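Local coordinates for uncharacterized protein (Pseudomonas aeruginosa PAO1, PDB 4R1D), which probably acts as the Tli4 immunity protein, binding the lipase effector Tle4 of the H2 type VI secretion system so that the producing cell is protected, at residues E226-G231 against E283-W288; L261-R266 against P276-D281; E210-G215 against Y239-E244. One frame throughout, in Å; residues are numbered along the deposited sequence.

All three contacts lie within the C-terminal family region of the immunity protein, on the same side of the chain's centre. Contacts 1 and 3 are about 6 Å apart between centres, contacts 1 and 2 about 9 Å, and contacts 2 and 3 about 14 Å. Strands 209-214, 225-233, 236-245 and 256-263 are antiparallel neighbours in this order. Contact 3 joins the first and third, contact 1 sets the second against helix 281-292, and contact 2, last to begin along the chain, joins the fourth to the loop before that helix. Helix and loop pack on one face of these strands, while Val229, Thr240, Met242 and Ala262 pack on the partner chain of the complex.

Contact 1. Residues E226-G231 against E283-W288; sequences EYLVAG and EALELW
Trp288 and Glu226 supply the polar part of this contact between strand 225-233 and helix 281-292. The indole NE1 of Trp288 donates to Glu226 OE1 over 3.0 Å, with an N-H...O angle of 166°, so the bond is nearly straight. The oxygen lies close to the ring plane, at the indole edge; the indole N in turn meets OE1 on its syn side, about 33° out of the carboxylate plane. Glu226 gets there with CG set between its own backbone N and carbonyl carbon (chi1 73°) and the chain stretched out beyond. The carboxylate has further partners: His217 ND1 also hydrogen-bonds OE1, and Arg213 NH1 forms a salt bridge with OE2.

The apolar part is carried by Leu228. Both its methyls lie against the indole, and CD2 also meets Leu285. Leu228 CD1 is 3.6 Å from Trp288 NE1, placed obliquely to the ring. Leu228 CD2 lies 3.8 Å from Trp288 CD1 and meets Leu285 CD2 at 3.2 Å, tighter than usual for two methyls, so the exact separation of that pair is doubtful. The axes of the short segments come within 11.3 Å and run close to antiparallel, a distance these side chains span. Beyond the pair, Phe241 meets the Trp288 ring edge-to-face.

The buried carboxylate is thus held by an indole, an imidazole and a guanidinium, which would probably stabilise its negative charge. Helix 281-292 packs across one face of the antiparallel strands with this polar pair enclosed in an apolar interface.

Contact 2. Residues L261-R266 against P276-D281; sequences LAVLER and PAFKSD
Val263, near the end of strand 256-263, and Ala277, in the loop leading to helix 281-292, bring the two backbones to 7.2 Å between their CA atoms, and the chains part to 9.5 Å between the CA atoms of Arg266 and Pro276.

Val263 makes the tightest apolar pairing. Its CG2 lies 3.6 Å from Ala277 CB, while CG1 touches the same methyl from a little farther off, so the small residue sits against both branches of the valine. Val263 CG2 also approaches the rim of the Phe278 ring, 4.0 Å from Phe278 CE2 and near the plane of that ring. The valine has CG1 anti to the backbone N (chi1 178°), which leaves CG2 beside the N and able to serve both partners. Leu261 lies two residues earlier on the same side of the strand. The side chains of Leu261 and Phe278 point toward each other, with Leu261 CD2 4.2 Å from Phe278 CZ, an oblique approach. The phenylalanine is completed by neighbours outside the pair: His173 stacks on its ring, and Ala284 and Leu287 of helix 281-292 pack against it.

At the more open end, Arg266 bends at its third torsion (chi3 -44°) and lays its guanidinium beside the Pro276-Ala277 peptide. Arg266 NH2 comes to 3.9 Å from Ala277 N, which is contact without a hydrogen bond; NH1 is hydrogen-bonded to Pro275 O. Ser280 then N-caps helix 281-292 through its OG to Glu283 N.

The direct contact between the segments is apolar, with no hydrogen bond across it, and the arginine's charge is kept at the margin, anchored to the carbonyl just before the 276-281 segment.

Contact 3. Residues E210-G215 against Y239-E244; sequences ETLRKG and YTFMWE
Tyr239, whose ring is met by Leu212, has its hydroxyl fixed by a short hydrogen bond between its OH and Asp281 OD1, and that carboxylate belongs to the first residue of helix 281-292. The same aspartate packs its OD2 against Leu212 CD2, so the leucine sits between the helix start and the aromatic pair.

Everything that passes directly between 210-215 and 239-244 is apolar and centres on one methyl. Leu212 CD1 lies 4.0 Å from Phe241 CE1 and equally near CZ, in an oblique approach. The same Leu212 CD1 is 4.4 Å from Tyr239 CE1, there near the ring plane and at its edge. In Leu212, CD1 stands anti to CA (chi2 180°), which carries this methyl to the far end of an extended side chain, where it can reach both rings.

The strands are not neighbours, for 225-233 runs between them, with Leu228 packing on Phe241 and Ala230 on Tyr239. Leu212 and Arg213 form a classic beta bulge opposite Leu228, whose backbone O and N are hydrogen-bonded to Leu212 N and Arg213 O respectively. Leu212, a bulge residue, points toward strand 236-245.

Chemically, a single leucine methyl touches the Tyr239 edge and lies obliquely to the Phe241 ring, reaching over an intervening strand and giving weak and directionless cohesion, while the hydroxyl-carboxylate bond supplies the direction, tying the tyrosine to the beginning of the helix that lies over this face.

Contact 1. Residues E226-G231 against E283-W288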
loop_
_atom_site.group_PDB
_atom_site.type_symbol
_atom_site.label_atom_id
_atom_site.label_comp_id
_atom_site.label_asym_id
_atom_site.label_seq_id
_atom_site.Cartn_x
_atom_site.Cartn_y
_atom_site.Cartn_z
ATOM N N GLU B 226 -28.833 -1.772 0.856
ATOM C CA GLU B 226 -27.963 -2.941 0.875
ATOM C C GLU B 226 -27.857 -3.613 -0.481
ATOM O O GLU B 226 -28.728 -3.473 -1.331
ATOM C CB GLU B 226 -28.457 -3.956 1.910
ATOM C CG GLU B 226 -29.712 -4.675 1.486
ATOM C CD GLU B 226 -30.275 -5.571 2.574
ATOM O OE1 GLU B 226 -29.583 -5.802 3.595
ATOM O OE2 GLU B 226 -31.418 -6.034 2.403
ATOM N N TYR B 227 -26.784 -4.372 -0.650
ATOM C CA TYR B 227 -26.530 -5.097 -1.867
ATOM C C TYR B 227 -25.860 -6.370 -1.390
ATOM O O TYR B 227 -24.825 -6.317 -0.731
ATOM C CB TYR B 227 -25.577 -4.279 -2.756
ATOM C CG TYR B 227 -25.746 -4.508 -4.241
ATOM C CD1 TYR B 227 -25.964 -5.778 -4.750
ATOM C CD2 TYR B 227 -25.695 -3.446 -5.131
ATOM C CE1 TYR B 227 -26.118 -5.988 -6.116
ATOM C CE2 TYR B 227 -25.848 -3.644 -6.499
ATOM C CZ TYR B 227 -26.059 -4.920 -6.982
ATOM O OH TYR B 227 -26.218 -5.134 -8.334
ATOM N N LEU B 228 -26.457 -7.517 -1.693
ATOM C CA LEU B 228 -25.992 -8.781 -1.134
ATOM C C LEU B 228 -25.708 -9.769 -2.254
ATOM O O LEU B 228 -26.605 -10.091 -3.035
ATOM C CB LEU B 228 -27.074 -9.383 -0.217
ATOM C CG LEU B 228 -27.136 -9.016 1.269
ATOM C CD1 LEU B 228 -27.067 -7.532 1.535
ATOM C CD2 LEU B 228 -28.401 -9.606 1.895
ATOM N N VAL B 229 -24.474 -10.253 -2.345
ATOM C CA VAL B 229 -24.145 -11.200 -3.400
ATOM C C VAL B 229 -23.505 -12.462 -2.829
ATOM O O VAL B 229 -22.979 -12.456 -1.720
ATOM C CB VAL B 229 -23.233 -10.569 -4.481
ATOM C CG1 VAL B 229 -23.835 -9.250 -4.985
ATOM C CG2 VAL B 229 -21.835 -10.345 -3.944
ATOM N N ALA B 230 -23.587 -13.549 -3.578
ATOM C CA ALA B 230 -22.950 -14.788 -3.175
ATOM C C ALA B 230 -22.510 -15.519 -4.427
ATOM O O ALA B 230 -23.035 -15.279 -5.518
ATOM C CB ALA B 230 -23.900 -15.642 -2.362
ATOM N N GLY B 231 -21.532 -16.401 -4.284
ATOM C CA GLY B 231 -21.148 -17.235 -5.399
ATOM C C GLY B 231 -20.359 -18.472 -5.062
ATOM O O GLY B 231 -19.746 -18.575 -4.005
ATOM N N GLU B 283 -29.142 -19.246 6.134
ATOM C CA GLU B 283 -28.464 -19.054 7.411
ATOM C C GLU B 283 -27.609 -17.778 7.422
ATOM O O GLU B 283 -27.618 -17.035 8.398
ATOM C CB GLU B 283 -27.601 -20.266 7.761
ATOM C CG GLU B 283 -26.900 -20.133 9.104
ATOM C CD GLU B 283 -26.080 -21.356 9.468
ATOM O OE1 GLU B 283 -24.991 -21.548 8.890
ATOM O OE2 GLU B 283 -26.527 -22.124 10.344
ATOM N N ALA B 284 -26.875 -17.531 6.339
ATOM C CA ALA B 284 -26.073 -16.311 6.228
ATOM C C ALA B 284 -26.927 -15.041 6.281
ATOM O O ALA B 284 -26.577 -14.069 6.955
ATOM C CB ALA B 284 -25.234 -16.341 4.952
ATOM N N LEU B 285 -28.047 -15.047 5.572
ATOM C CA LEU B 285 -28.931 -13.896 5.539
ATOM C C LEU B 285 -29.551 -13.658 6.909
ATOM O O LEU B 285 -29.755 -12.516 7.309
ATOM C CB LEU B 285 -30.035 -14.097 4.503
ATOM C CG LEU B 285 -29.568 -14.070 3.049
ATOM C CD1 LEU B 285 -30.641 -14.636 2.112
ATOM C CD2 LEU B 285 -29.191 -12.645 2.674
ATOM N N GLU B 286 -29.847 -14.743 7.619
ATOM C CA GLU B 286 -30.417 -14.646 8.960
ATOM C C GLU B 286 -29.467 -13.931 9.921
ATOM O O GLU B 286 -29.870 -13.018 10.659
ATOM C CB GLU B 286 -30.747 -16.038 9.501
ATOM C CG GLU B 286 -31.368 -16.030 10.897
ATOM C CD GLU B 286 -31.707 -17.430 11.390
ATOM O OE1 GLU B 286 -30.776 -18.255 11.551
ATOM O OE2 GLU B 286 -32.907 -17.701 11.603
ATOM N N LEU B 287 -28.209 -14.355 9.911
ATOM C CA LEU B 287 -27.200 -13.745 10.766
ATOM C C LEU B 287 -27.031 -12.279 10.375
ATOM O O LEU B 287 -27.075 -11.397 11.216
ATOM C CB LEU B 287 -25.869 -14.504 10.674
ATOM C CG LEU B 287 -24.739 -13.981 11.572
ATOM C CD1 LEU B 287 -25.116 -14.054 13.055
ATOM C CD2 LEU B 287 -23.422 -14.699 11.305
ATOM N N TRP B 288 -26.844 -12.035 9.083
ATOM C CA TRP B 288 -26.769 -10.677 8.546
ATOM C C TRP B 288 -27.922 -9.779 9.021
ATOM O O TRP B 288 -27.698 -8.726 9.613
ATOM C CB TRP B 288 -26.750 -10.763 7.021
ATOM C CG TRP B 288 -26.927 -9.458 6.296
ATOM C CD1 TRP B 288 -28.045 -9.037 5.634
ATOM C CD2 TRP B 288 -25.950 -8.426 6.132
ATOM N NE1 TRP B 288 -27.829 -7.801 5.069
ATOM C CE2 TRP B 288 -26.547 -7.405 5.356
ATOM C CE3 TRP B 288 -24.623 -8.266 6.557
ATOM C CZ2 TRP B 288 -25.861 -6.241 4.995
ATOM C CZ3 TRP B 288 -23.943 -7.104 6.201
ATOM C CH2 TRP B 288 -24.567 -6.107 5.430
#

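Contact 2. Residues L261-R266 against P276-D281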
loop_
_atom_site.group_PDB
_atom_site.type_symbol
_atom_site.label_atom_id
_atom_site.label_comp_id
_atom_site.label_asym_id
_atom_site.label_seq_id
_atom_site.Cartn_x
_atom_site.Cartn_y
_atom_site.Cartn_z
ATOM N N LEU B 261 -20.508 -8.050 5.503
ATOM C CA LEU B 261 -20.194 -9.417 5.878
ATOM C C LEU B 261 -19.612 -10.104 4.664
ATOM O O LEU B 261 -20.228 -10.130 3.601
ATOM C CB LEU B 261 -21.454 -10.144 6.352
ATOM C CG LEU B 261 -21.263 -11.600 6.783
ATOM C CD1 LEU B 261 -20.561 -11.639 8.110
ATOM C CD2 LEU B 261 -22.629 -12.294 6.891
ATOM N N ALA B 262 -18.412 -10.649 4.813
ATOM C CA ALA B 262 -17.757 -11.307 3.692
ATOM C C ALA B 262 -17.314 -12.721 4.050
ATOM O O ALA B 262 -16.943 -13.000 5.195
ATOM C CB ALA B 262 -16.569 -10.519 3.251
ATOM N N VAL B 263 -17.359 -13.597 3.054
ATOM C CA VAL B 263 -16.608 -14.851 3.080
ATOM C C VAL B 263 -15.754 -14.894 1.828
ATOM O O VAL B 263 -16.264 -15.114 0.732
ATOM C CB VAL B 263 -17.520 -16.095 3.114
ATOM C CG1 VAL B 263 -16.665 -17.372 3.098
ATOM C CG2 VAL B 263 -18.387 -16.081 4.350
ATOM N N LEU B 264 -14.458 -14.645 1.997
ATOM C CA LEU B 264 -13.507 -14.670 0.893
ATOM C C LEU B 264 -13.006 -16.093 0.665
ATOM O O LEU B 264 -13.306 -17.003 1.437
ATOM C CB LEU B 264 -12.324 -13.742 1.187
ATOM C CG LEU B 264 -12.733 -12.322 1.584
ATOM C CD1 LEU B 264 -11.511 -11.481 1.964
ATOM C CD2 LEU B 264 -13.538 -11.666 0.473
ATOM N N GLU B 265 -12.266 -16.281 -0.416
ATOM C CA GLU B 265 -11.721 -17.594 -0.731
ATOM C C GLU B 265 -10.865 -18.117 0.417
ATOM O O GLU B 265 -10.046 -17.391 0.969
ATOM C CB GLU B 265 -10.896 -17.524 -2.017
ATOM C CG GLU B 265 -10.328 -18.864 -2.459
ATOM C CD GLU B 265 -9.744 -18.833 -3.865
ATOM O OE1 GLU B 265 -9.651 -17.744 -4.468
ATOM O OE2 GLU B 265 -9.372 -19.911 -4.370
ATOM N N ARG B 266 -11.081 -19.375 0.787
ATOM C CA ARG B 266 -10.232 -20.062 1.752
ATOM C C ARG B 266 -9.755 -21.353 1.122
ATOM O O ARG B 266 -10.196 -21.728 0.036
ATOM C CB ARG B 266 -10.992 -20.382 3.027
ATOM C CG ARG B 266 -10.995 -19.262 4.029
ATOM C CD ARG B 266 -12.065 -19.508 5.049
ATOM N NE ARG B 266 -13.293 -19.949 4.401
ATOM C CZ ARG B 266 -13.948 -21.053 4.731
ATOM N NH1 ARG B 266 -13.497 -21.824 5.710
ATOM N NH2 ARG B 266 -15.058 -21.383 4.083
ATOM N N PRO B 276 -17.316 -25.112 5.217
ATOM C CA PRO B 276 -18.302 -24.088 4.848
ATOM C C PRO B 276 -18.501 -23.055 5.948
ATOM O O PRO B 276 -18.571 -23.415 7.122
ATOM C CB PRO B 276 -19.595 -24.890 4.667
ATOM C CG PRO B 276 -19.161 -26.302 4.484
ATOM C CD PRO B 276 -17.920 -26.452 5.295
ATOM N N ALA B 277 -18.597 -21.786 5.566
ATOM C CA ALA B 277 -18.854 -20.730 6.529
ATOM C C ALA B 277 -20.273 -20.865 7.063
ATOM O O ALA B 277 -20.513 -20.702 8.254
ATOM C CB ALA B 277 -18.659 -19.364 5.887
ATOM N N PHE B 278 -21.208 -21.172 6.169
ATOM C CA PHE B 278 -22.620 -21.257 6.526
ATOM C C PHE B 278 -23.246 -22.516 5.959
ATOM O O PHE B 278 -22.795 -23.034 4.936
ATOM C CB PHE B 278 -23.380 -20.038 5.997
ATOM C CG PHE B 278 -22.968 -18.742 6.643
ATOM C CD1 PHE B 278 -23.581 -18.309 7.809
ATOM C CD2 PHE B 278 -21.968 -17.965 6.085
ATOM C CE1 PHE B 278 -23.207 -17.120 8.412
ATOM C CE2 PHE B 278 -21.583 -16.782 6.676
ATOM C CZ PHE B 278 -22.209 -16.353 7.847
ATOM N N LYS B 279 -24.300 -22.984 6.620
ATOM C CA LYS B 279 -25.037 -24.162 6.174
ATOM C C LYS B 279 -25.836 -23.865 4.911
ATOM O O LYS B 279 -26.138 -24.772 4.133
ATOM C CB LYS B 279 -25.985 -24.644 7.281
ATOM C CG LYS B 279 -25.298 -24.934 8.611
ATOM C CD LYS B 279 -26.319 -25.208 9.715
ATOM C CE LYS B 279 -25.656 -25.376 11.079
ATOM N NZ LYS B 279 -25.060 -24.105 11.595
ATOM N N SER B 280 -26.177 -22.594 4.708
ATOM C CA SER B 280 -27.001 -22.199 3.572
ATOM C C SER B 280 -27.021 -20.681 3.433
ATOM O O SER B 280 -26.670 -19.963 4.370
ATOM C CB SER B 280 -28.436 -22.680 3.787
ATOM O OG SER B 280 -29.035 -21.977 4.870
ATOM N N ASP B 281 -27.449 -20.195 2.276
ATOM C CA ASP B 281 -27.641 -18.763 2.096
ATOM C C ASP B 281 -28.644 -18.242 3.108
ATOM O O ASP B 281 -28.512 -17.127 3.616
ATOM C CB ASP B 281 -28.137 -18.454 0.693
ATOM C CG ASP B 281 -27.093 -18.725 -0.366
ATOM O OD1 ASP B 281 -25.952 -19.061 -0.001
ATOM O OD2 ASP B 281 -27.416 -18.577 -1.562
#

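Contact 3. Residues E210-G215 against Y239-E244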
loop_
_atom_site.group_PDB
_atom_site.type_symbol
_atom_site.label_atom_id
_atom_site.label_comp_id
_atom_site.label_asym_id
_atom_site.label_seq_id
_atom_site.Cartn_x
_atom_site.Cartn_y
_atom_site.Cartn_z
ATOM N N GLU B 210 -24.314 -14.750 -7.968
ATOM C CA GLU B 210 -25.698 -14.301 -7.979
ATOM C C GLU B 210 -25.950 -13.176 -6.980
ATOM O O GLU B 210 -25.251 -13.049 -5.975
ATOM C CB GLU B 210 -26.654 -15.465 -7.714
ATOM C CG GLU B 210 -26.733 -15.905 -6.276
ATOM C CD GLU B 210 -27.668 -17.100 -6.097
ATOM O OE1 GLU B 210 -27.158 -18.220 -5.911
ATOM O OE2 GLU B 210 -28.900 -16.916 -6.153
ATOM N N THR B 211 -26.943 -12.348 -7.276
ATOM C CA THR B 211 -27.371 -11.340 -6.328
ATOM C C THR B 211 -28.488 -11.921 -5.473
ATOM O O THR B 211 -29.504 -12.367 -5.996
ATOM C CB THR B 211 -27.851 -10.068 -7.040
ATOM O OG1 THR B 211 -26.739 -9.458 -7.708
ATOM C CG2 THR B 211 -28.433 -9.078 -6.041
ATOM N N LEU B 212 -28.296 -11.927 -4.160
ATOM C CA LEU B 212 -29.332 -12.432 -3.258
ATOM C C LEU B 212 -30.361 -11.363 -2.939
ATOM O O LEU B 212 -31.526 -11.671 -2.687
ATOM C CB LEU B 212 -28.731 -12.969 -1.954
ATOM C CG LEU B 212 -27.742 -14.133 -2.060
ATOM C CD1 LEU B 212 -27.232 -14.546 -0.687
ATOM C CD2 LEU B 212 -28.379 -15.317 -2.776
ATOM N N ARG B 213 -29.928 -10.105 -2.943
ATOM C CA ARG B 213 -30.777 -9.016 -2.511
ATOM C C ARG B 213 -30.181 -7.677 -2.906
ATOM O O ARG B 213 -28.964 -7.482 -2.848
ATOM C CB ARG B 213 -30.933 -9.083 -0.985
ATOM C CG ARG B 213 -32.333 -8.867 -0.472
ATOM C CD ARG B 213 -32.304 -8.567 1.028
ATOM N NE ARG B 213 -32.453 -9.753 1.866
ATOM C CZ ARG B 213 -32.212 -9.760 3.177
ATOM N NH1 ARG B 213 -31.783 -8.655 3.778
ATOM N NH2 ARG B 213 -32.383 -10.871 3.886
ATOM N N LYS B 214 -31.036 -6.749 -3.311
ATOM C CA LYS B 214 -30.593 -5.393 -3.615
ATOM C C LYS B 214 -31.736 -4.424 -3.375
ATOM O O LYS B 214 -32.794 -4.549 -3.990
ATOM C CB LYS B 214 -30.111 -5.280 -5.065
ATOM C CG LYS B 214 -29.887 -3.835 -5.516
ATOM C CD LYS B 214 -29.444 -3.744 -6.970
ATOM C CE LYS B 214 -29.203 -2.294 -7.365
ATOM N NZ LYS B 214 -29.011 -2.123 -8.831
ATOM N N GLY B 215 -31.531 -3.460 -2.487
ATOM C CA GLY B 215 -32.544 -2.448 -2.264
ATOM C C GLY B 215 -32.421 -1.777 -0.919
ATOM O O GLY B 215 -31.358 -1.788 -0.311
ATOM N N TYR B 239 -19.410 -14.990 -0.070
ATOM C CA TYR B 239 -20.475 -14.039 0.173
ATOM C C TYR B 239 -19.886 -12.645 0.250
ATOM O O TYR B 239 -18.764 -12.472 0.717
ATOM C CB TYR B 239 -21.135 -14.329 1.519
ATOM C CG TYR B 239 -21.906 -15.625 1.575
ATOM C CD1 TYR B 239 -23.207 -15.693 1.110
ATOM C CD2 TYR B 239 -21.332 -16.774 2.097
ATOM C CE1 TYR B 239 -23.924 -16.877 1.156
ATOM C CE2 TYR B 239 -22.040 -17.970 2.153
ATOM C CZ TYR B 239 -23.336 -18.012 1.683
ATOM O OH TYR B 239 -24.058 -19.185 1.736
ATOM N N THR B 240 -20.650 -11.657 -0.190
ATOM C CA THR B 240 -20.318 -10.270 0.124
ATOM C C THR B 240 -21.611 -9.486 0.327
ATOM O O THR B 240 -22.375 -9.275 -0.613
ATOM C CB THR B 240 -19.448 -9.623 -0.957
ATOM O OG1 THR B 240 -18.235 -10.374 -1.098
ATOM C CG2 THR B 240 -19.089 -8.206 -0.558
ATOM N N PHE B 241 -21.866 -9.129 1.584
ATOM C CA PHE B 241 -23.070 -8.412 1.984
ATOM C C PHE B 241 -22.649 -7.006 2.371
ATOM O O PHE B 241 -21.716 -6.832 3.165
ATOM C CB PHE B 241 -23.736 -9.081 3.195
ATOM C CG PHE B 241 -24.275 -10.457 2.922
ATOM C CD1 PHE B 241 -24.204 -11.019 1.652
ATOM C CD2 PHE B 241 -24.843 -11.199 3.950
ATOM C CE1 PHE B 241 -24.697 -12.291 1.410
ATOM C CE2 PHE B 241 -25.333 -12.474 3.715
ATOM C CZ PHE B 241 -25.264 -13.019 2.447
ATOM N N MET B 242 -23.317 -6.010 1.792
ATOM C CA MET B 242 -22.916 -4.606 1.926
ATOM C C MET B 242 -24.115 -3.742 2.331
ATOM O O MET B 242 -25.176 -3.870 1.743
ATOM C CB MET B 242 -22.368 -4.118 0.578
ATOM C CG MET B 242 -21.190 -4.950 0.089
ATOM S SD MET B 242 -20.820 -4.735 -1.665
ATOM C CE MET B 242 -21.976 -5.889 -2.404
ATOM N N TRP B 243 -23.940 -2.875 3.329
ATOM C CA TRP B 243 -25.026 -2.035 3.839
ATOM C C TRP B 243 -24.437 -0.671 4.165
ATOM O O TRP B 243 -23.366 -0.589 4.750
ATOM C CB TRP B 243 -25.594 -2.673 5.110
ATOM C CG TRP B 243 -26.771 -1.967 5.764
ATOM C CD1 TRP B 243 -28.099 -2.192 5.517
ATOM C CD2 TRP B 243 -26.722 -0.984 6.816
ATOM N NE1 TRP B 243 -28.873 -1.399 6.335
ATOM C CE2 TRP B 243 -28.056 -0.644 7.135
ATOM C CE3 TRP B 243 -25.681 -0.349 7.509
ATOM C CZ2 TRP B 243 -28.381 0.297 8.120
ATOM C CZ3 TRP B 243 -26.002 0.597 8.489
ATOM C CH2 TRP B 243 -27.347 0.907 8.788
ATOM N N GLU B 244 -25.134 0.396 3.781
ATOM C CA GLU B 244 -24.615 1.720 4.010
ATOM C C GLU B 244 -25.708 2.756 4.197
ATOM O O GLU B 244 -26.777 2.686 3.577
ATOM C CB GLU B 244 -23.712 2.137 2.839
ATOM C CG GLU B 244 -22.991 3.461 3.065
ATOM C CD GLU B 244 -21.900 3.704 2.035
ATOM O OE1 GLU B 244 -21.357 2.716 1.502
ATOM O OE2 GLU B 244 -21.587 4.885 1.764
#